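Side-chain contacts in amidohydrolase (Staphylococcus aureus, PDB 3NUR), which is a putative metal-dependent amidohydrolase with a TIM-barrel fold, probably hydrolysing carbon-nitrogen bonds other than those of peptides: residues A[195-198]-A[199-202]; A[204-208]-A[209-213]. One frame throughout, in Å; residues are numbered along the deposited sequence.

Contact 1 (A[195-198]-A[199-202]); sequences PVNS and DIYQ
Asn197 and Ile200 make the bond that starts the helix: the amide oxygen OD1 of Asn197 accepts from Ile200 N at 2.8 Å, with the donor lying almost straight out from the side-chain carbonyl (C=O...N 165°). With CG held between its own backbone N and carbonyl carbon (chi1 84°), the amide folds back over the first turn and reaches that N-H. Two backbone bonds continue the turn, Tyr201 N to Asn197 O at 3.0 Å and Gln202 N to Ser198 O, also 3.0 Å.

The carboxylate of Asp199 stands beside this amide, the two planes 41° apart. Asn197 ND2 gives Asp199 OD1 a weak, bent bond of 3.0 Å. The same oxygen lies 2.8 Å from Asn197 OD1, also an acceptor, a closeness that the weak bond can probably relieve only in part. OD1 of Asn197 carries the firm cap bond.

Apolar contact comes from Val196, just ahead of the cap. Its CG2 methyl meets Ile200 CG2 at 4.0 Å, the two side chains crossing at about a right angle, and Tyr201 CB at 4.2 Å. Beyond its CB the tyrosine turns away, and its hydroxyl bonds to Glu211.

Together these make an asparagine N-cap, with Val196 and Tyr201 at the positions of a hydrophobic staple (N' and N4), where the loop after barrel strand 189-192 enters helix 198-205.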
# COMPACT_ATOMS: atom_id res chain seq x y z
N PRO A 195 4.26 3.21 -12.35
CA PRO A 195 4.03 3.33 -13.81
C PRO A 195 3.74 2.00 -14.50
O PRO A 195 4.40 0.99 -14.21
CB PRO A 195 5.34 3.96 -14.31
CG PRO A 195 5.74 4.85 -13.16
CD PRO A 195 5.43 4.01 -11.94
N VAL A 196 2.76 2.00 -15.40
CA VAL A 196 2.38 0.80 -16.16
C VAL A 196 3.45 0.49 -17.21
O VAL A 196 4.23 1.38 -17.59
CB VAL A 196 0.97 0.88 -16.82
CG1 VAL A 196 -0.15 1.00 -15.78
CG2 VAL A 196 0.90 2.02 -17.84
N ASN A 197 3.46 -0.75 -17.70
CA ASN A 197 4.43 -1.16 -18.73
C ASN A 197 4.15 -0.43 -20.04
O ASN A 197 3.02 0.03 -20.27
CB ASN A 197 4.51 -2.70 -18.87
CG ASN A 197 3.50 -3.41 -19.75
OD1 ASN A 197 2.90 -2.86 -20.67
ND2 ASN A 197 3.39 -4.72 -19.55
N SER A 198 5.18 -0.28 -20.89
CA SER A 198 5.07 0.46 -22.14
C SER A 198 3.97 -0.07 -23.08
O SER A 198 3.33 0.72 -23.77
CB SER A 198 6.42 0.52 -22.84
OG SER A 198 6.75 -0.75 -23.38
N ASP A 199 3.74 -1.39 -23.09
CA ASP A 199 2.73 -2.00 -23.95
C ASP A 199 1.30 -1.58 -23.55
O ASP A 199 0.48 -1.25 -24.41
CB ASP A 199 2.95 -3.51 -24.14
CG ASP A 199 2.09 -4.46 -23.33
OD1 ASP A 199 2.62 -5.08 -22.38
OD2 ASP A 199 0.93 -4.69 -23.73
N ILE A 200 1.03 -1.51 -22.22
CA ILE A 200 -0.26 -1.02 -21.70
C ILE A 200 -0.39 0.51 -22.01
O ILE A 200 -1.46 0.97 -22.44
CB ILE A 200 -0.37 -1.32 -20.17
CG1 ILE A 200 -0.39 -2.86 -19.86
CG2 ILE A 200 -1.58 -0.59 -19.52
CD1 ILE A 200 -1.44 -3.75 -20.61
N TYR A 201 0.69 1.29 -21.78
CA TYR A 201 0.66 2.73 -22.04
C TYR A 201 0.28 3.01 -23.50
O TYR A 201 -0.60 3.85 -23.76
CB TYR A 201 2.00 3.39 -21.70
CG TYR A 201 2.03 4.88 -22.00
CD1 TYR A 201 1.18 5.76 -21.33
CD2 TYR A 201 2.87 5.40 -22.98
CE1 TYR A 201 1.20 7.13 -21.60
CE2 TYR A 201 2.89 6.77 -23.26
CZ TYR A 201 2.06 7.63 -22.57
OH TYR A 201 2.07 8.97 -22.83
N GLN A 202 0.94 2.32 -24.44
CA GLN A 202 0.69 2.51 -25.88
C GLN A 202 -0.72 2.02 -26.31
O GLN A 202 -1.36 2.66 -27.13
CB GLN A 202 1.78 1.81 -26.73
CG GLN A 202 3.19 2.37 -26.55
CD GLN A 202 3.39 3.71 -27.20
OE1 GLN A 202 2.91 3.98 -28.30
NE2 GLN A 202 4.13 4.58 -26.52

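Contact 2 (A[204-208]-A[209-213]); sequences YYKGN and YPEVT
Tyr209 OH donates to the backbone oxygen of Tyr205 at 2.7 Å, the shortest polar bond of this turn. The carbonyl oxygen meets the ring at its edge, close to the ring plane, whereas the hydroxyl stands well above the plane of the carbonyl, 49° out of it. The tyrosine folds back over the loop that leads to it and ties its phenol to the backbone of Tyr205. A chi1 of 37° places CG between the backbone N and carbonyl carbon of Tyr209, turning the ring toward residues 205-208.

Under one face of that ring runs the backbone of Gly207. Its CA lies 3.9 Å from the ring centroid and 28° off the normal, a CH-pi contact, and its C sits over the ring centre. Having no side chain, the glycine lets the ring settle directly on the main chain.

Asn208 is the centre of an inverse gamma turn, whose weak bond runs from Tyr209 N to Gly207 O at 3.0 Å. Water 1 bridges the same loop, accepting from Gly207 N at 3.1 Å and donating to Tyr209 O at 3.0 Å.

Farther along, Lys206 crosses toward Glu211. Bent at chi3, its chain brings CE to 3.3 Å from Glu211 OE1, while NZ stays 4.0 Å from the same oxygen, a long salt bridge. The other oxygen, OE2, has Tyr201 as its partner.

The phenol, the water and the gamma turn hold the loop through bonds to main-chain atoms, whereas the lysine-glutamate pair adds a long salt bridge whose attraction is probably weak at this distance, both residues being exposed.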
# COMPACT_ATOMS: atom_id res chain seq x y z
N TYR A 204 -3.60 1.38 -24.23
CA TYR A 204 -4.72 1.94 -23.49
C TYR A 204 -4.74 3.44 -23.25
O TYR A 204 -5.83 4.00 -23.09
CB TYR A 204 -4.89 1.21 -22.14
CG TYR A 204 -5.85 0.03 -22.15
CD1 TYR A 204 -6.66 -0.25 -23.25
CD2 TYR A 204 -5.99 -0.78 -21.02
CE1 TYR A 204 -7.57 -1.30 -23.24
CE2 TYR A 204 -6.90 -1.84 -21.00
CZ TYR A 204 -7.70 -2.09 -22.11
OH TYR A 204 -8.59 -3.13 -22.11
N TYR A 205 -3.57 4.06 -23.05
CA TYR A 205 -3.52 5.46 -22.61
C TYR A 205 -3.12 6.49 -23.63
O TYR A 205 -3.60 7.62 -23.56
CB TYR A 205 -2.83 5.60 -21.23
CG TYR A 205 -3.50 4.69 -20.23
CD1 TYR A 205 -4.79 4.95 -19.77
CD2 TYR A 205 -2.90 3.49 -19.84
CE1 TYR A 205 -5.45 4.06 -18.90
CE2 TYR A 205 -3.56 2.59 -18.99
CZ TYR A 205 -4.84 2.87 -18.55
OH TYR A 205 -5.50 1.98 -17.73
N LYS A 206 -2.31 6.12 -24.63
CA LYS A 206 -2.02 7.05 -25.71
C LYS A 206 -3.30 7.13 -26.54
O LYS A 206 -3.94 6.11 -26.79
CB LYS A 206 -0.88 6.53 -26.59
CG LYS A 206 0.49 6.66 -25.96
CD LYS A 206 1.57 6.72 -27.03
CE LYS A 206 1.92 8.13 -27.46
NZ LYS A 206 3.01 8.14 -28.47
N GLY A 207 -3.68 8.34 -26.92
CA GLY A 207 -4.90 8.52 -27.70
C GLY A 207 -4.86 9.82 -28.47
O GLY A 207 -3.79 10.42 -28.61
N ASN A 208 -6.02 10.25 -28.96
CA ASN A 208 -6.13 11.47 -29.76
C ASN A 208 -6.25 12.71 -28.89
O ASN A 208 -7.30 13.37 -28.83
CB ASN A 208 -7.29 11.34 -30.75
CG ASN A 208 -7.28 12.38 -31.84
OD1 ASN A 208 -6.35 13.18 -31.98
ND2 ASN A 208 -8.29 12.36 -32.67
N TYR A 209 -5.16 13.02 -28.18
CA TYR A 209 -5.09 14.14 -27.25
C TYR A 209 -3.61 14.37 -26.87
O TYR A 209 -2.78 13.50 -27.18
CB TYR A 209 -5.98 13.92 -25.99
CG TYR A 209 -6.03 12.49 -25.48
CD1 TYR A 209 -4.95 11.95 -24.79
CD2 TYR A 209 -7.09 11.65 -25.81
CE1 TYR A 209 -4.96 10.61 -24.38
CE2 TYR A 209 -7.11 10.32 -25.41
CZ TYR A 209 -6.04 9.81 -24.69
OH TYR A 209 -6.05 8.50 -24.29
N PRO A 210 -3.27 15.47 -26.15
CA PRO A 210 -1.87 15.72 -25.83
C PRO A 210 -1.19 14.64 -25.00
O PRO A 210 -1.84 13.88 -24.27
CB PRO A 210 -1.89 17.08 -25.10
CG PRO A 210 -3.13 17.74 -25.59
CD PRO A 210 -4.11 16.62 -25.72
N GLU A 211 0.14 14.59 -25.13
CA GLU A 211 0.97 13.63 -24.40
C GLU A 211 0.84 13.79 -22.91
O GLU A 211 0.83 12.77 -22.22
CB GLU A 211 2.44 13.72 -24.84
CG GLU A 211 3.26 12.48 -24.45
CD GLU A 211 2.92 11.16 -25.13
OE1 GLU A 211 2.05 11.13 -26.03
OE2 GLU A 211 3.56 10.14 -24.77
N VAL A 212 0.76 15.04 -22.39
CA VAL A 212 0.60 15.27 -20.95
C VAL A 212 -0.70 14.63 -20.46
O VAL A 212 -0.74 14.11 -19.34
CB VAL A 212 0.74 16.75 -20.50
CG1 VAL A 212 -0.30 17.65 -21.18
CG2 VAL A 212 0.69 16.89 -18.98
N THR A 213 -1.76 14.68 -21.30
CA THR A 213 -3.05 14.05 -20.99
C THR A 213 -2.87 12.53 -20.92
O THR A 213 -3.33 11.91 -19.97
CB THR A 213 -4.13 14.49 -21.99
OG1 THR A 213 -4.37 15.88 -21.79
CG2 THR A 213 -5.45 13.74 -21.80
O HOH W 1 -1.76 10.70 -26.63

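Overall arrangement
Contact 1 closes before contact 2 opens, and their centres lie 12 Å apart on the same side of the chain's centre. Helix 198-205 serves both: contact 1 builds its start, and contact 2 makes the turn that leads from it into helix 211-218. The hydrogen bond between Tyr201 OH and Glu211 OE2, 2.7 Å long, joins the two; Tyr201 O probably also receives Lys206 N, and Ile200 packs on the Tyr205 ring. The whole excursion follows barrel strand 189-192, which ends at His192, a ligand of the calcium ion. It forms two surface helices joined by a short loop, in the connection that follows this metal-binding strand.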